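Local structure of putative alcohol dehydrogenase (Sinorhizobium meliloti, 4J6F) at residues R201-A206 with E297-T302; E208-T213 with I275-D280. The protein probably oxidises alcohols with a nicotinamide coenzyme, as a member of the zinc-binding, medium-chain alcohol dehydrogenase family. All coordinates share one frame; numbering follows the deposited sequence.

Both contacts belong to the six-stranded parallel sheet and flanking helices of what is, by strand order, a Rossmann-type domain, in this family the part expected to bind the coenzyme. Their centres lie about 7 Å apart. Along the chain the order is 201-206, 208-213, 275-280, 297-302, so contact 2 falls between the two halves of contact 1. Contact 2 pairs the central strands 209-212 and 277-280; contact 1 sets the turn that precedes the first of them against strand 299-302, the next neighbour of 277-280. A probable hydrogen bond from T301 N to V278 O (2.8 Å) joins the two, and E208 of contact 2 forms a salt bridge with R299 of contact 1.

Contact 1 (R201-A206 with E297-T302); sequences RARLAA and EGRYTT
R299, in strand 299-302, reaches to the carbonyl of A202 at the C-terminal end of helix 189-201, which closes in a Schellman motif. R203 carries the positive phi of that motif, and the chain then turns off toward strand 209-212 of the Rossmann-type sheet. A202 O lies beyond the carbonyls that the Schellman bonds satisfy, and an arginine with two N-H groups suits it. R299 meets A202 O side-on with two nitrogens, NE at 2.9 Å and NH2 at 3.0 Å, and the oxygen lies in the guanidinium plane. The side chain comes round to this position because it bends twice, at chi2 (94°) and at chi3 (76°). NH2 also forms a salt bridge with E208, which in turn accepts a bond from A205 N, so the acid ties the arginine to the turn.

Beside this polar grip the packing is buried and apolar. A202 points its methyl at the strand, CB lying 4.3 Å from R299 CB and 4.2 Å from T301 CG2; a small residue fits where the helix end comes down on the sheet, and T301 offers a methyl on the same side. L204, also buried, meets R299 with its backbone, its CA at the edge of the guanidinium.

The outer side is looser. R203 is exposed, and its side chain crosses that of R299 at about a right angle, yet the two guanidinium planes are only 22° from parallel. The two positive charges are probably tolerated because each has its own acid, E324 for R203 and E208 for R299. R203 NH2 lies over one face of the R299 guanidinium but at a distance, and the contact comes down to R203 NH1, 3.9 Å from R299 CG.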
# COMPACT_ATOMS: atom_id res chain seq x y z
N ARG A 201 -2.43 -5.04 -9.81
CA ARG A 201 -2.57 -4.67 -8.40
C ARG A 201 -2.67 -3.17 -8.23
O ARG A 201 -3.38 -2.69 -7.35
CB ARG A 201 -1.38 -5.20 -7.59
CG ARG A 201 -1.42 -6.70 -7.33
CD ARG A 201 -2.44 -7.07 -6.27
NE ARG A 201 -2.20 -6.30 -5.06
CZ ARG A 201 -1.17 -6.50 -4.25
NH1 ARG A 201 -0.30 -7.48 -4.51
NH2 ARG A 201 -1.01 -5.73 -3.19
N ALA A 202 -1.96 -2.44 -9.07
CA ALA A 202 -2.03 -0.99 -9.09
C ALA A 202 -3.22 -0.47 -9.90
O ALA A 202 -3.44 0.74 -9.96
CB ALA A 202 -0.73 -0.43 -9.62
N ARG A 203 -3.97 -1.37 -10.54
CA ARG A 203 -5.13 -1.00 -11.37
C ARG A 203 -4.82 0.04 -12.45
O ARG A 203 -5.61 0.97 -12.66
CB ARG A 203 -6.25 -0.49 -10.49
CG ARG A 203 -6.89 -1.54 -9.61
CD ARG A 203 -7.79 -0.92 -8.55
NE ARG A 203 -7.02 -0.28 -7.49
CZ ARG A 203 -6.89 1.04 -7.33
NH1 ARG A 203 -6.17 1.50 -6.33
NH2 ARG A 203 -7.46 1.89 -8.17
N LEU A 204 -3.68 -0.10 -13.13
CA LEU A 204 -3.26 0.87 -14.13
C LEU A 204 -4.18 0.85 -15.35
O LEU A 204 -4.36 -0.19 -15.97
CB LEU A 204 -1.82 0.62 -14.54
CG LEU A 204 -1.26 1.44 -15.71
CD1 LEU A 204 -1.21 2.93 -15.38
CD2 LEU A 204 0.12 0.94 -16.13
N ALA A 205 -4.75 2.00 -15.69
CA ALA A 205 -5.77 2.13 -16.74
C ALA A 205 -5.21 2.79 -18.00
O ALA A 205 -4.19 3.49 -17.93
CB ALA A 205 -6.94 2.95 -16.22
N ALA A 206 -5.90 2.58 -19.13
CA ALA A 206 -5.61 3.29 -20.38
C ALA A 206 -5.52 4.79 -20.14
O ALA A 206 -6.33 5.36 -19.40
CB ALA A 206 -6.68 3.00 -21.41
N GLU A 297 -3.12 10.38 -4.02
CA GLU A 297 -4.02 9.26 -4.40
C GLU A 297 -3.41 8.32 -5.44
O GLU A 297 -4.10 7.47 -6.00
CB GLU A 297 -5.39 9.75 -4.85
CG GLU A 297 -6.10 10.54 -3.76
CD GLU A 297 -7.50 10.98 -4.14
OE1 GLU A 297 -8.46 10.61 -3.41
OE2 GLU A 297 -7.65 11.70 -5.15
N GLY A 298 -2.11 8.49 -5.69
CA GLY A 298 -1.37 7.65 -6.62
C GLY A 298 -0.99 6.34 -5.98
O GLY A 298 -1.10 6.18 -4.76
N ARG A 299 -0.58 5.39 -6.82
CA ARG A 299 -0.30 4.02 -6.42
C ARG A 299 1.13 3.60 -6.74
O ARG A 299 1.63 3.82 -7.83
CB ARG A 299 -1.26 3.06 -7.10
CG ARG A 299 -2.71 3.34 -6.81
CD ARG A 299 -3.31 4.22 -7.87
NE ARG A 299 -3.57 3.48 -9.10
CZ ARG A 299 -3.87 4.05 -10.25
NH1 ARG A 299 -3.96 5.36 -10.33
NH2 ARG A 299 -4.09 3.32 -11.32
N TYR A 300 1.77 2.97 -5.76
CA TYR A 300 3.13 2.53 -5.87
C TYR A 300 3.06 1.02 -5.91
O TYR A 300 2.25 0.41 -5.21
CB TYR A 300 3.92 3.03 -4.64
CG TYR A 300 5.28 2.40 -4.47
CD1 TYR A 300 5.42 1.16 -3.82
CD2 TYR A 300 6.42 3.03 -4.94
CE1 TYR A 300 6.66 0.57 -3.67
CE2 TYR A 300 7.68 2.45 -4.79
CZ TYR A 300 7.79 1.21 -4.16
OH TYR A 300 9.02 0.62 -3.99
N THR A 301 3.90 0.40 -6.73
CA THR A 301 3.93 -1.04 -6.78
C THR A 301 5.34 -1.59 -6.98
O THR A 301 6.14 -0.99 -7.68
CB THR A 301 2.97 -1.57 -7.84
OG1 THR A 301 2.88 -3.00 -7.73
CG2 THR A 301 3.42 -1.17 -9.24
N THR A 302 5.66 -2.71 -6.35
CA THR A 302 6.99 -3.31 -6.45
C THR A 302 6.96 -4.83 -6.34
O THR A 302 6.07 -5.40 -5.72
CB THR A 302 7.94 -2.74 -5.37
OG1 THR A 302 9.23 -3.33 -5.49
CG2 THR A 302 7.42 -3.03 -3.97

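Contact 2 (E208-T213 with I275-D280); sequences ETVLVT and IDVVAD
D276 and E208 set their carboxylates one over the other, the planes 21° apart, though the side chains cross at about a right angle. D276 OD1 forms a salt bridge with R295, and E208 binds A205 N and R299. D276 OD2 takes the amide of T209 (N to OD2 2.8 Å, 168° at the hydrogen) through its anti lone pair. T209 O then accepts from D276 N and V277 N, and regular parallel pairing follows, with L211 N bound to V277 O and A279 N to L211 O.

Side chains alternate between the faces. V210 sends CG2 against V277 CG1 (3.9 Å) and A279 CB (4.0 Å), beta-branched residues suiting a strand and the small alanine a helix-covered face. On the other face L211 CB rests on I275 CG2 (3.9 Å) and V278 CG2.

At the far end T213 OG1, between its backbone N and carbonyl carbon (chi1 68°), donates to D280 OD1 (2.7 Å) and accepts from L281 N, a double role that suits a threonine. D280 OD1 also takes the amides of V282 and G283, and OD2 is hydrogen-bonded to Y300 OH. A valine here would probably leave L281 N without this acceptor and D280 OD1 without its hydroxyl donor.

Strand 233-238 flanks 209-212 beyond this pair; helix 218-229 covers V210, V212 and A279, and helix 287-293 packs on L211, T213 and I275.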
# COMPACT_ATOMS: atom_id res chain seq x y z
N GLU A 208 -3.39 6.46 -18.35
CA GLU A 208 -2.62 6.81 -17.17
C GLU A 208 -1.10 6.78 -17.40
O GLU A 208 -0.63 6.17 -18.36
CB GLU A 208 -3.02 5.91 -16.01
CG GLU A 208 -4.33 6.33 -15.36
CD GLU A 208 -4.67 5.49 -14.13
OE1 GLU A 208 -4.25 4.31 -14.09
OE2 GLU A 208 -5.34 6.00 -13.21
N THR A 209 -0.34 7.44 -16.53
CA THR A 209 1.12 7.43 -16.64
C THR A 209 1.77 6.55 -15.58
O THR A 209 1.46 6.66 -14.38
CB THR A 209 1.73 8.85 -16.58
OG1 THR A 209 1.14 9.67 -17.60
CG2 THR A 209 3.24 8.80 -16.82
N VAL A 210 2.67 5.68 -16.01
CA VAL A 210 3.43 4.87 -15.07
C VAL A 210 4.92 5.21 -15.13
O VAL A 210 5.52 5.20 -16.21
CB VAL A 210 3.15 3.36 -15.25
CG1 VAL A 210 3.38 2.90 -16.68
CG2 VAL A 210 4.00 2.54 -14.28
N LEU A 211 5.50 5.55 -13.98
CA LEU A 211 6.95 5.74 -13.89
C LEU A 211 7.59 4.40 -13.49
O LEU A 211 7.22 3.80 -12.46
CB LEU A 211 7.30 6.83 -12.88
CG LEU A 211 8.77 7.27 -12.77
CD1 LEU A 211 9.25 7.94 -14.04
CD2 LEU A 211 8.96 8.21 -11.59
N VAL A 212 8.54 3.94 -14.31
CA VAL A 212 9.15 2.62 -14.13
C VAL A 212 10.64 2.75 -13.85
O VAL A 212 11.41 3.17 -14.72
CB VAL A 212 8.98 1.73 -15.39
CG1 VAL A 212 9.45 0.32 -15.10
CG2 VAL A 212 7.53 1.72 -15.87
N THR A 213 11.05 2.39 -12.64
CA THR A 213 12.46 2.42 -12.28
C THR A 213 13.08 1.07 -12.60
O THR A 213 12.39 0.06 -12.62
CB THR A 213 12.66 2.67 -10.79
OG1 THR A 213 12.19 1.52 -10.07
CG2 THR A 213 11.91 3.90 -10.33
N ILE A 275 2.06 11.81 -12.38
CA ILE A 275 2.38 10.40 -12.37
C ILE A 275 1.33 9.66 -11.57
O ILE A 275 1.15 9.93 -10.38
CB ILE A 275 3.78 10.15 -11.76
CG1 ILE A 275 4.86 10.92 -12.54
CG2 ILE A 275 4.09 8.66 -11.70
CD1 ILE A 275 4.93 10.59 -14.02
N ASP A 276 0.64 8.73 -12.22
CA ASP A 276 -0.44 7.99 -11.60
C ASP A 276 0.09 6.80 -10.82
O ASP A 276 -0.41 6.48 -9.74
CB ASP A 276 -1.42 7.51 -12.68
CG ASP A 276 -2.07 8.67 -13.43
OD1 ASP A 276 -2.79 9.47 -12.77
OD2 ASP A 276 -1.86 8.80 -14.65
N VAL A 277 1.11 6.16 -11.38
CA VAL A 277 1.63 4.92 -10.84
C VAL A 277 3.14 4.93 -10.92
O VAL A 277 3.72 5.37 -11.91
CB VAL A 277 1.11 3.69 -11.61
CG1 VAL A 277 1.81 2.43 -11.11
CG2 VAL A 277 -0.41 3.55 -11.47
N VAL A 278 3.77 4.44 -9.86
CA VAL A 278 5.18 4.17 -9.88
C VAL A 278 5.34 2.66 -9.77
O VAL A 278 4.76 2.03 -8.88
CB VAL A 278 5.91 4.88 -8.72
CG1 VAL A 278 7.28 4.27 -8.47
CG2 VAL A 278 6.03 6.36 -9.01
N ALA A 279 6.07 2.09 -10.74
CA ALA A 279 6.51 0.70 -10.71
C ALA A 279 7.99 0.74 -10.36
O ALA A 279 8.83 1.21 -11.14
CB ALA A 279 6.29 0.05 -12.07
N ASP A 280 8.31 0.28 -9.16
CA ASP A 280 9.66 0.37 -8.62
C ASP A 280 10.35 -0.98 -8.62
O ASP A 280 9.83 -1.95 -8.06
CB ASP A 280 9.61 0.92 -7.20
CG ASP A 280 10.97 1.18 -6.62
OD1 ASP A 280 11.97 1.29 -7.37
OD2 ASP A 280 11.04 1.31 -5.39